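Local coordinates for alpha-1,3-glucanase (Paenibacillus glycanilyticus, PDB 6K0P), which probably hydrolyses alpha-1,3-glucosidic linkages in alpha-1,3-glucan, as a family GH87 glycoside hydrolase, at residues Ile212-Ile221 / Ile234-Val245; Asp355-Thr363 / Tyr418-Gly426. The protein carries 1 engineered substitution. All blocks are in the same frame, centred on the assembly; numbering follows the deposited sequence.

Contact 1: residues Ile212-Ile221 / Ile234-Val245; sequences IYIPAGEWTI and IVGAGPWYTKLV. With GLC (alpha-D-glucopyranose), chain D.
Leu244 pushes CD2 against Ile214, meeting its CD1 at 4.0 Å and crossing that side chain at about a right angle. From the other side of the leucine, Ile221 brings its CD1 to Leu244 CB at 3.8 Å. Ile214 CD1 also fits against Ile234 CG2, and Ile212 lies alongside Ile234, so one face of the strands becomes a row of interleaved aliphatic branches; helix 196-204 packs onto Ile212 and Ile221. The parallel pairs 212-214 with 234-236 and 217-220 with 242-245 join two neighbouring coils on adjacent faces of the right-handed beta-helix expected of this pectate-lyase-like domain, with a corner between them. Thr242 plugs that corner. Its OG1, set beside its own backbone N (chi1 -64°), donates to Ile214 O at 2.8 Å. Ala237 N in turn donates to Thr242 OG1 at 2.8 Å, while Thr242 CG2 presses on Ile214 CG2 at 3.6 Å; Gly236, without a CB, avoids crowding the threonine's CB. A valine in place of Thr242 would probably leave Ile214 O and Ala237 N without this shared partner and slacken the corner. Glu218 and Lys243 both run out extended. Glu218 OE2 accepts from glucose O1 at 2.6 Å, and Lys243 NZ makes a weak bond to glucose O5 at 3.4 Å. One water, accepting from Lys243 NZ and donating to Glu218 OE2, links the opposite charges, a polar edge probably suited to gripping a sugar hydroxyl.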
loop_
_atom_site.group_PDB
_atom_site.type_symbol
_atom_site.label_atom_id
_atom_site.label_comp_id
_atom_site.label_asym_id
_atom_site.label_seq_id
_atom_site.Cartn_x
_atom_site.Cartn_y
_atom_site.Cartn_z
ATOM N N ILE A 212 13.539 -19.977 -16.769
ATOM C CA ILE A 212 13.236 -19.279 -18.009
ATOM C C ILE A 212 13.662 -17.826 -17.894
ATOM O O ILE A 212 13.754 -17.266 -16.796
ATOM C CB ILE A 212 11.748 -19.375 -18.414
ATOM C CG1 ILE A 212 10.853 -18.595 -17.443
ATOM C CG2 ILE A 212 11.318 -20.832 -18.523
ATOM C CD1 ILE A 212 9.414 -18.390 -17.963
ATOM N N TYR A 213 13.941 -17.231 -19.047
ATOM C CA TYR A 213 14.240 -15.814 -19.167
ATOM C C TYR A 213 13.158 -15.179 -20.020
ATOM O O TYR A 213 12.816 -15.700 -21.090
ATOM C CB TYR A 213 15.602 -15.612 -19.839
ATOM C CG TYR A 213 15.906 -14.175 -20.188
ATOM C CD1 TYR A 213 16.173 -13.234 -19.193
ATOM C CD2 TYR A 213 15.932 -13.756 -21.516
ATOM C CE1 TYR A 213 16.459 -11.912 -19.521
ATOM C CE2 TYR A 213 16.231 -12.443 -21.846
ATOM C CZ TYR A 213 16.487 -11.532 -20.850
ATOM O OH TYR A 213 16.781 -10.233 -21.207
ATOM N N ILE A 214 12.617 -14.062 -19.546
ATOM C CA ILE A 214 11.584 -13.337 -20.274
ATOM C C ILE A 214 12.183 -12.009 -20.728
ATOM O O ILE A 214 12.460 -11.135 -19.891
ATOM C CB ILE A 214 10.317 -13.133 -19.438
ATOM C CG1 ILE A 214 9.903 -14.448 -18.776
ATOM C CG2 ILE A 214 9.190 -12.608 -20.320
ATOM C CD1 ILE A 214 8.599 -14.372 -17.953
ATOM N N PRO A 215 12.417 -11.824 -22.020
ATOM C CA PRO A 215 13.141 -10.640 -22.494
ATOM C C PRO A 215 12.320 -9.372 -22.328
ATOM O O PRO A 215 11.139 -9.386 -21.971
ATOM C CB PRO A 215 13.359 -10.922 -23.986
ATOM C CG PRO A 215 13.066 -12.363 -24.182
ATOM C CD PRO A 215 12.106 -12.772 -23.101
ATOM N N ALA A 216 12.972 -8.250 -22.625
ATOM C CA ALA A 216 12.252 -6.989 -22.728
ATOM C C ALA A 216 11.105 -7.138 -23.717
ATOM O O ALA A 216 11.236 -7.807 -24.751
ATOM C CB ALA A 216 13.211 -5.897 -23.211
ATOM N N GLY A 217 9.968 -6.528 -23.389
ATOM C CA GLY A 217 8.823 -6.573 -24.270
ATOM C C GLY A 217 7.519 -6.676 -23.519
ATOM O O GLY A 217 7.510 -6.621 -22.288
ATOM N N GLU A 218 6.416 -6.808 -24.246
ATOM C CA GLU A 218 5.111 -7.059 -23.658
ATOM C C GLU A 218 4.702 -8.478 -24.005
ATOM O O GLU A 218 4.673 -8.849 -25.184
ATOM C CB GLU A 218 4.066 -6.089 -24.199
ATOM C CG GLU A 218 4.317 -4.626 -23.874
ATOM C CD GLU A 218 3.174 -3.756 -24.357
ATOM O OE1 GLU A 218 2.081 -4.311 -24.606
ATOM O OE2 GLU A 218 3.358 -2.533 -24.467
ATOM N N TRP A 219 4.372 -9.258 -22.982
ATOM C CA TRP A 219 4.125 -10.688 -23.127
ATOM C C TRP A 219 2.773 -10.992 -22.508
ATOM O O TRP A 219 2.557 -10.714 -21.324
ATOM C CB TRP A 219 5.235 -11.474 -22.427
ATOM C CG TRP A 219 6.585 -11.048 -22.911
ATOM C CD1 TRP A 219 7.460 -10.199 -22.289
ATOM C CD2 TRP A 219 7.192 -11.413 -24.155
ATOM N NE1 TRP A 219 8.580 -10.034 -23.065
ATOM C CE2 TRP A 219 8.443 -10.774 -24.211
ATOM C CE3 TRP A 219 6.802 -12.232 -25.218
ATOM C CZ2 TRP A 219 9.306 -10.919 -25.292
ATOM C CZ3 TRP A 219 7.668 -12.379 -26.296
ATOM C CH2 TRP A 219 8.902 -11.727 -26.320
ATOM N N THR A 220 1.862 -11.544 -23.304
ATOM C CA THR A 220 0.520 -11.807 -22.805
ATOM C C THR A 220 0.565 -12.868 -21.714
ATOM O O THR A 220 1.183 -13.927 -21.880
ATOM C CB THR A 220 -0.374 -12.289 -23.944
ATOM O OG1 THR A 220 -0.615 -11.202 -24.844
ATOM C CG2 THR A 220 -1.718 -12.800 -23.402
ATOM N N ILE A 221 -0.075 -12.575 -20.591
ATOM C CA ILE A 221 -0.428 -13.590 -19.610
ATOM C C ILE A 221 -1.953 -13.665 -19.594
ATOM O O ILE A 221 -2.641 -12.804 -19.032
ATOM C CB ILE A 221 0.190 -13.331 -18.229
ATOM C CG1 ILE A 221 -0.019 -11.890 -17.754
ATOM C CG2 ILE A 221 1.684 -13.637 -18.263
ATOM C CD1 ILE A 221 0.358 -11.693 -16.286
ATOM N N ILE A 234 12.380 -17.640 -12.657
ATOM C CA ILE A 234 11.789 -16.835 -13.718
ATOM C C ILE A 234 12.450 -15.469 -13.634
ATOM O O ILE A 234 12.315 -14.776 -12.618
ATOM C CB ILE A 234 10.264 -16.743 -13.575
ATOM C CG1 ILE A 234 9.664 -18.150 -13.637
ATOM C CG2 ILE A 234 9.660 -15.850 -14.667
ATOM C CD1 ILE A 234 8.182 -18.190 -13.511
ATOM N N VAL A 235 13.200 -15.106 -14.670
ATOM C CA VAL A 235 14.065 -13.928 -14.652
ATOM C C VAL A 235 13.708 -13.052 -15.843
ATOM O O VAL A 235 13.723 -13.520 -16.987
ATOM C CB VAL A 235 15.552 -14.326 -14.729
ATOM C CG1 VAL A 235 16.429 -13.092 -14.692
ATOM C CG2 VAL A 235 15.918 -15.314 -13.600
ATOM N N GLY A 236 13.400 -11.780 -15.581
ATOM C CA GLY A 236 13.179 -10.806 -16.627
ATOM C C GLY A 236 14.393 -9.918 -16.850
ATOM O O GLY A 236 15.476 -10.130 -16.298
ATOM N N ALA A 237 14.176 -8.876 -17.652
ATOM C CA ALA A 237 15.207 -7.913 -18.017
ATOM C C ALA A 237 15.213 -6.689 -17.115
ATOM O O ALA A 237 16.049 -5.799 -17.303
ATOM C CB ALA A 237 15.004 -7.465 -19.472
ATOM N N GLY A 238 14.304 -6.636 -16.142
ATOM C CA GLY A 238 14.084 -5.467 -15.326
ATOM C C GLY A 238 12.632 -5.044 -15.449
ATOM O O GLY A 238 12.013 -5.210 -16.504
ATOM N N PRO A 239 12.055 -4.500 -14.370
ATOM C CA PRO A 239 10.607 -4.217 -14.386
ATOM C C PRO A 239 10.175 -3.146 -15.381
ATOM O O PRO A 239 9.017 -3.168 -15.817
ATOM C CB PRO A 239 10.294 -3.817 -12.933
ATOM C CG PRO A 239 11.607 -3.406 -12.351
ATOM C CD PRO A 239 12.659 -4.255 -13.050
ATOM N N TRP A 240 11.049 -2.207 -15.748
ATOM C CA TRP A 240 10.705 -1.247 -16.797
ATOM C C TRP A 240 10.728 -1.867 -18.185
ATOM O O TRP A 240 10.248 -1.237 -19.137
ATOM C CB TRP A 240 11.663 -0.049 -16.761
ATOM C CG TRP A 240 11.249 1.037 -15.803
ATOM C CD1 TRP A 240 11.649 1.184 -14.500
ATOM C CD2 TRP A 240 10.352 2.125 -16.072
ATOM N NE1 TRP A 240 11.067 2.311 -13.948
ATOM C CE2 TRP A 240 10.261 2.898 -14.891
ATOM C CE3 TRP A 240 9.615 2.521 -17.199
ATOM C CZ2 TRP A 240 9.463 4.044 -14.806
ATOM C CZ3 TRP A 240 8.821 3.660 -17.107
ATOM C CH2 TRP A 240 8.756 4.407 -15.922
ATOM N N TYR A 241 11.277 -3.073 -18.336
ATOM C CA TYR A 241 11.485 -3.659 -19.658
ATOM C C TYR A 241 10.638 -4.894 -19.917
ATOM O O TYR A 241 9.986 -4.972 -20.959
ATOM C CB TYR A 241 12.968 -4.001 -19.853
ATOM C CG TYR A 241 13.866 -2.802 -19.744
ATOM C CD1 TYR A 241 13.841 -1.809 -20.712
ATOM C CD2 TYR A 241 14.719 -2.650 -18.659
ATOM C CE1 TYR A 241 14.667 -0.689 -20.610
ATOM C CE2 TYR A 241 15.539 -1.548 -18.546
ATOM C CZ TYR A 241 15.507 -0.577 -19.526
ATOM O OH TYR A 241 16.327 0.523 -19.407
ATOM N N THR A 242 10.652 -5.877 -19.019
ATOM C CA THR A 242 9.856 -7.091 -19.195
ATOM C C THR A 242 8.490 -6.833 -18.583
ATOM O O THR A 242 8.378 -6.664 -17.365
ATOM C CB THR A 242 10.522 -8.269 -18.492
ATOM O OG1 THR A 242 11.790 -8.535 -19.105
ATOM C CG2 THR A 242 9.640 -9.526 -18.590
ATOM N N LYS A 243 7.455 -6.803 -19.421
ATOM C CA LYS A 243 6.091 -6.512 -18.988
ATOM C C LYS A 243 5.210 -7.709 -19.304
ATOM O O LYS A 243 5.000 -8.034 -20.479
ATOM C CB LYS A 243 5.554 -5.279 -19.722
ATOM C CG LYS A 243 6.397 -4.028 -19.486
ATOM C CD LYS A 243 5.946 -2.887 -20.396
ATOM C CE LYS A 243 6.819 -1.650 -20.218
ATOM N NZ LYS A 243 6.252 -0.506 -20.994
ATOM N N LEU A 244 4.674 -8.341 -18.264
ATOM C CA LEU A 244 3.677 -9.388 -18.430
ATOM C C LEU A 244 2.313 -8.711 -18.392
ATOM O O LEU A 244 2.000 -7.995 -17.433
ATOM C CB LEU A 244 3.804 -10.415 -17.309
ATOM C CG LEU A 244 5.202 -10.981 -17.049
ATOM C CD1 LEU A 244 5.120 -12.103 -16.001
ATOM C CD2 LEU A 244 5.867 -11.477 -18.331
ATOM N N VAL A 245 1.520 -8.897 -19.440
ATOM C CA VAL A 245 0.344 -8.067 -19.674
ATOM C C VAL A 245 -0.895 -8.954 -19.746
ATOM O O VAL A 245 -1.013 -9.794 -20.648
ATOM C CB VAL A 245 0.500 -7.222 -20.952
ATOM C CG1 VAL A 245 -0.719 -6.344 -21.164
ATOM C CG2 VAL A 245 1.762 -6.359 -20.869
HETATM C C1 GLC D . 2.387 -0.104 -22.183
HETATM C C2 GLC D . 0.935 0.235 -21.918
HETATM C C3 GLC D . 0.546 1.707 -22.111
HETATM C C4 GLC D . 1.619 2.561 -21.518
HETATM C C5 GLC D . 2.906 2.225 -22.210
HETATM C C6 GLC D . 4.050 3.141 -21.800
HETATM O O1 GLC D . 2.576 -0.247 -23.511
HETATM O O2 GLC D . 0.128 -0.629 -22.674
HETATM O O3 GLC D . -0.558 1.987 -21.294
HETATM O O4 GLC D . 1.306 3.903 -21.753
HETATM O O5 GLC D . 3.234 0.942 -21.768
HETATM O O6 GLC D . 4.322 3.138 -20.420
HETATM O O HOH W 1 5.631 -1.219 -23.683
HETATM O O HOH W 2 -2.097 -9.171 -23.286
#

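Contact 2: residues Asp355-Thr363 / Tyr418-Gly426; sequences DSFALFSAT and YSFGYNTLG. With GLC (alpha-D-glucopyranose), chain C; GLC (alpha-D-glucopyranose), chain B.
Phe360 meets Phe420 with its ring edge: Phe360 CE2 comes to 3.6 Å from Phe420 CD1, which lies near the plane of the Phe360 ring. With CG anti to the backbone N (chi1 -168°), the ring swings out so that its CZ also touches Tyr422 CD2 at 4.0 Å, the two planes standing at 82°. Tyr392, from the strand between, joins this aromatic cluster by meeting both phenylalanines. On the side away from Phe360, Tyr418 CD2 sits over the Phe420 ring centre and probably limits its turning. A type I' turn from Ser419 to Tyr422 carries Phe420 and Tyr422, and Ser419 OG, hydrogen-bonded also to Asp471 OD2, accepts from Gly421 N in an ST turn. This loop leaves strand 409-416 of the beta-helix and folds over the end of strand 357-360, two coils back. Two of the rings line sugar pockets: Phe420 CE2 lies 3.6 Å from O2 of one glucose, and Tyr422 OH 3.4 Å from C6 of another. Further out, one backbone bond joins the segments, Thr363 N to Asn423 O at 2.9 Å. Thr424 OG1 makes a second ST turn with Gly426 N, and one water ties it to Ser361 OG, itself hydrogen-bonded to Asn370 N, and to Gly426 O.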
loop_
_atom_site.group_PDB
_atom_site.type_symbol
_atom_site.label_atom_id
_atom_site.label_comp_id
_atom_site.label_asym_id
_atom_site.label_seq_id
_atom_site.Cartn_x
_atom_site.Cartn_y
_atom_site.Cartn_z
ATOM N N ASP A 355 -5.645 -3.290 3.133
ATOM C CA ASP A 355 -4.399 -3.227 3.901
ATOM C C ASP A 355 -3.202 -3.439 2.982
ATOM O O ASP A 355 -3.116 -4.453 2.287
ATOM C CB ASP A 355 -4.387 -4.330 4.968
ATOM C CG ASP A 355 -5.409 -4.126 6.075
ATOM O OD1 ASP A 355 -5.737 -2.977 6.440
ATOM O OD2 ASP A 355 -5.862 -5.164 6.612
ATOM N N SER A 356 -2.259 -2.495 2.970
ATOM C CA SER A 356 -1.165 -2.619 2.003
ATOM C C SER A 356 -0.272 -3.806 2.338
ATOM O O SER A 356 0.013 -4.646 1.475
ATOM C CB SER A 356 -0.334 -1.342 1.940
ATOM O OG SER A 356 -1.119 -0.237 1.507
ATOM N N PHE A 357 0.177 -3.890 3.590
ATOM C CA PHE A 357 0.970 -5.010 4.087
ATOM C C PHE A 357 0.271 -5.508 5.336
ATOM O O PHE A 357 0.047 -4.729 6.267
ATOM C CB PHE A 357 2.392 -4.558 4.430
ATOM C CG PHE A 357 3.173 -4.062 3.246
ATOM C CD1 PHE A 357 3.766 -4.953 2.363
ATOM C CD2 PHE A 357 3.305 -2.707 3.018
ATOM C CE1 PHE A 357 4.492 -4.492 1.265
ATOM C CE2 PHE A 357 4.022 -2.242 1.922
ATOM C CZ PHE A 357 4.612 -3.136 1.047
ATOM N N ALA A 358 -0.075 -6.791 5.358
ATOM C CA ALA A 358 -0.892 -7.330 6.437
ATOM C C ALA A 358 -0.377 -8.695 6.870
ATOM O O ALA A 358 0.251 -9.428 6.095
ATOM C CB ALA A 358 -2.364 -7.445 6.029
ATOM N N LEU A 359 -0.664 -9.018 8.130
ATOM C CA LEU A 359 -0.366 -10.318 8.716
ATOM C C LEU A 359 -1.603 -10.737 9.489
ATOM O O LEU A 359 -2.027 -10.023 10.403
ATOM C CB LEU A 359 0.848 -10.212 9.647
ATOM C CG LEU A 359 1.410 -11.524 10.200
ATOM C CD1 LEU A 359 1.905 -12.460 9.094
ATOM C CD2 LEU A 359 2.553 -11.208 11.151
ATOM N N PHE A 360 -2.224 -11.840 9.087
ATOM C CA PHE A 360 -3.427 -12.323 9.765
ATOM C C PHE A 360 -3.128 -13.679 10.379
ATOM O O PHE A 360 -3.002 -14.679 9.667
ATOM C CB PHE A 360 -4.642 -12.409 8.842
ATOM C CG PHE A 360 -5.941 -12.629 9.592
ATOM C CD1 PHE A 360 -6.297 -13.894 10.041
ATOM C CD2 PHE A 360 -6.776 -11.563 9.885
ATOM C CE1 PHE A 360 -7.473 -14.086 10.751
ATOM C CE2 PHE A 360 -7.953 -11.749 10.593
ATOM C CZ PHE A 360 -8.302 -13.006 11.023
ATOM N N SER A 361 -3.048 -13.718 11.699
ATOM C CA SER A 361 -2.708 -14.941 12.408
ATOM C C SER A 361 -3.967 -15.732 12.720
ATOM O O SER A 361 -4.941 -15.189 13.253
ATOM C CB SER A 361 -1.963 -14.595 13.689
ATOM O OG SER A 361 -1.471 -15.747 14.343
ATOM N N ALA A 362 -3.942 -17.018 12.386
ATOM C CA ALA A 362 -5.058 -17.910 12.663
ATOM C C ALA A 362 -4.509 -19.325 12.709
ATOM O O ALA A 362 -3.422 -19.602 12.196
ATOM C CB ALA A 362 -6.153 -17.786 11.599
ATOM N N THR A 363 -5.264 -20.214 13.343
ATOM C CA THR A 363 -4.837 -21.603 13.453
ATOM C C THR A 363 -5.090 -22.338 12.143
ATOM O O THR A 363 -6.180 -22.245 11.571
ATOM C CB THR A 363 -5.571 -22.327 14.587
ATOM O OG1 THR A 363 -6.904 -22.637 14.162
ATOM C CG2 THR A 363 -5.628 -21.451 15.836
ATOM N N TYR A 418 -9.348 -8.809 16.836
ATOM C CA TYR A 418 -10.665 -9.267 16.403
ATOM C C TYR A 418 -10.526 -10.485 15.493
ATOM O O TYR A 418 -9.650 -10.534 14.627
ATOM C CB TYR A 418 -11.424 -8.142 15.697
ATOM C CG TYR A 418 -12.831 -8.545 15.324
ATOM C CD1 TYR A 418 -13.716 -9.010 16.289
ATOM C CD2 TYR A 418 -13.258 -8.492 14.011
ATOM C CE1 TYR A 418 -14.999 -9.404 15.949
ATOM C CE2 TYR A 418 -14.539 -8.870 13.663
ATOM C CZ TYR A 418 -15.399 -9.332 14.633
ATOM O OH TYR A 418 -16.673 -9.718 14.277
ATOM N N SER A 419 -11.389 -11.483 15.706
ATOM C CA SER A 419 -11.278 -12.752 14.987
ATOM C C SER A 419 -11.866 -12.722 13.584
ATOM O O SER A 419 -11.502 -13.578 12.765
ATOM C CB SER A 419 -11.962 -13.865 15.791
ATOM O OG SER A 419 -13.376 -13.753 15.726
ATOM N N PHE A 420 -12.754 -11.779 13.288
ATOM C CA PHE A 420 -13.495 -11.744 12.027
ATOM C C PHE A 420 -14.262 -13.039 11.760
ATOM O O PHE A 420 -14.581 -13.356 10.606
ATOM C CB PHE A 420 -12.605 -11.365 10.835
ATOM C CG PHE A 420 -11.996 -9.990 10.948
ATOM C CD1 PHE A 420 -10.831 -9.789 11.671
ATOM C CD2 PHE A 420 -12.593 -8.903 10.331
ATOM C CE1 PHE A 420 -10.274 -8.525 11.779
ATOM C CE2 PHE A 420 -12.041 -7.641 10.431
ATOM C CZ PHE A 420 -10.879 -7.452 11.160
ATOM N N GLY A 421 -14.561 -13.800 12.811
ATOM C CA GLY A 421 -15.249 -15.065 12.667
ATOM C C GLY A 421 -14.365 -16.252 12.355
ATOM O O GLY A 421 -14.874 -17.378 12.275
ATOM N N TYR A 422 -13.065 -16.044 12.183
ATOM C CA TYR A 422 -12.147 -17.132 11.890
ATOM C C TYR A 422 -11.614 -17.752 13.182
ATOM O O TYR A 422 -11.853 -17.261 14.286
ATOM C CB TYR A 422 -11.011 -16.641 10.988
ATOM C CG TYR A 422 -11.503 -16.078 9.668
ATOM C CD1 TYR A 422 -11.945 -16.921 8.652
ATOM C CD2 TYR A 422 -11.522 -14.711 9.433
ATOM C CE1 TYR A 422 -12.397 -16.412 7.444
ATOM C CE2 TYR A 422 -11.970 -14.194 8.227
ATOM C CZ TYR A 422 -12.408 -15.049 7.238
ATOM O OH TYR A 422 -12.857 -14.535 6.042
ATOM N N ASN A 423 -10.877 -18.850 13.034
ATOM C CA ASN A 423 -10.360 -19.600 14.177
ATOM C C ASN A 423 -8.984 -19.048 14.527
ATOM O O ASN A 423 -7.985 -19.370 13.876
ATOM C CB ASN A 423 -10.296 -21.084 13.837
ATOM C CG ASN A 423 -9.871 -21.937 15.015
ATOM O OD1 ASN A 423 -9.723 -21.449 16.137
ATOM N ND2 ASN A 423 -9.681 -23.227 14.766
ATOM N N THR A 424 -8.921 -18.221 15.569
ATOM C CA THR A 424 -7.659 -17.602 15.950
ATOM C C THR A 424 -7.599 -17.403 17.456
ATOM O O THR A 424 -8.622 -17.219 18.116
ATOM C CB THR A 424 -7.445 -16.257 15.249
ATOM O OG1 THR A 424 -6.356 -15.573 15.878
ATOM C CG2 THR A 424 -8.696 -15.398 15.327
ATOM N N LEU A 425 -6.379 -17.438 17.987
ATOM C CA LEU A 425 -6.118 -17.215 19.400
ATOM C C LEU A 425 -5.751 -15.770 19.710
ATOM O O LEU A 425 -5.486 -15.447 20.869
ATOM C CB LEU A 425 -4.990 -18.138 19.870
ATOM C CG LEU A 425 -5.149 -19.601 19.442
ATOM C CD1 LEU A 425 -3.831 -20.355 19.567
ATOM C CD2 LEU A 425 -6.230 -20.266 20.270
ATOM N N GLY A 426 -5.729 -14.892 18.712
ATOM C CA GLY A 426 -5.316 -13.522 18.966
ATOM C C GLY A 426 -3.801 -13.397 19.029
ATOM O O GLY A 426 -3.069 -14.084 18.317
HETATM C C1 GLC C . -16.513 -6.052 12.315
HETATM C C2 GLC C . -16.066 -6.622 10.972
HETATM C C3 GLC C . -17.259 -6.782 10.043
HETATM C C4 GLC C . -18.364 -7.570 10.736
HETATM C C5 GLC C . -18.691 -6.988 12.110
HETATM C C6 GLC C . -19.668 -7.890 12.857
HETATM O O2 GLC C . -15.093 -5.786 10.383
HETATM O O3 GLC C . -16.850 -7.449 8.868
HETATM O O4 GLC C . -19.526 -7.564 9.933
HETATM O O5 GLC C . -17.522 -6.861 12.891
HETATM O O6 GLC C . -19.911 -7.361 14.142
HETATM C C1 GLC B . -9.178 -15.103 1.092
HETATM C C2 GLC B . -9.287 -16.504 0.499
HETATM C C3 GLC B . -10.465 -17.221 1.150
HETATM C C4 GLC B . -10.325 -17.207 2.671
HETATM C C5 GLC B . -10.131 -15.768 3.155
HETATM C C6 GLC B . -9.945 -15.659 4.669
HETATM O O2 GLC B . -9.497 -16.401 -0.896
HETATM O O3 GLC B . -10.568 -18.543 0.664
HETATM O O4 GLC B . -11.482 -17.768 3.255
HETATM O O5 GLC B . -9.012 -15.195 2.499
HETATM O O6 GLC B . -8.846 -16.444 5.093
HETATM O O HOH W 3 -5.706 -13.212 15.068
HETATM O O HOH W 4 -3.552 -15.846 16.215
#

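How the contacts relate
Contact 1 closes before contact 2 opens along the chain, and both belong to the D2 part of the catalytic domain, whose parallel strands stack coil upon coil. Contact 1 joins early coils of that beta-helix, near helix 196-204; contact 2 joins strand 357-360 to the loop after strand 409-416, further along the stack. Their centres are 35 Å apart and their nearest atoms about 15 Å, with no touch between them. Each borders bound sugar, but in different pockets: the one at contact 1 is shared with Gln140 of the D1 part, whereas contact 2 contributes to two others. Glucan could thus be held at several places along the enzyme.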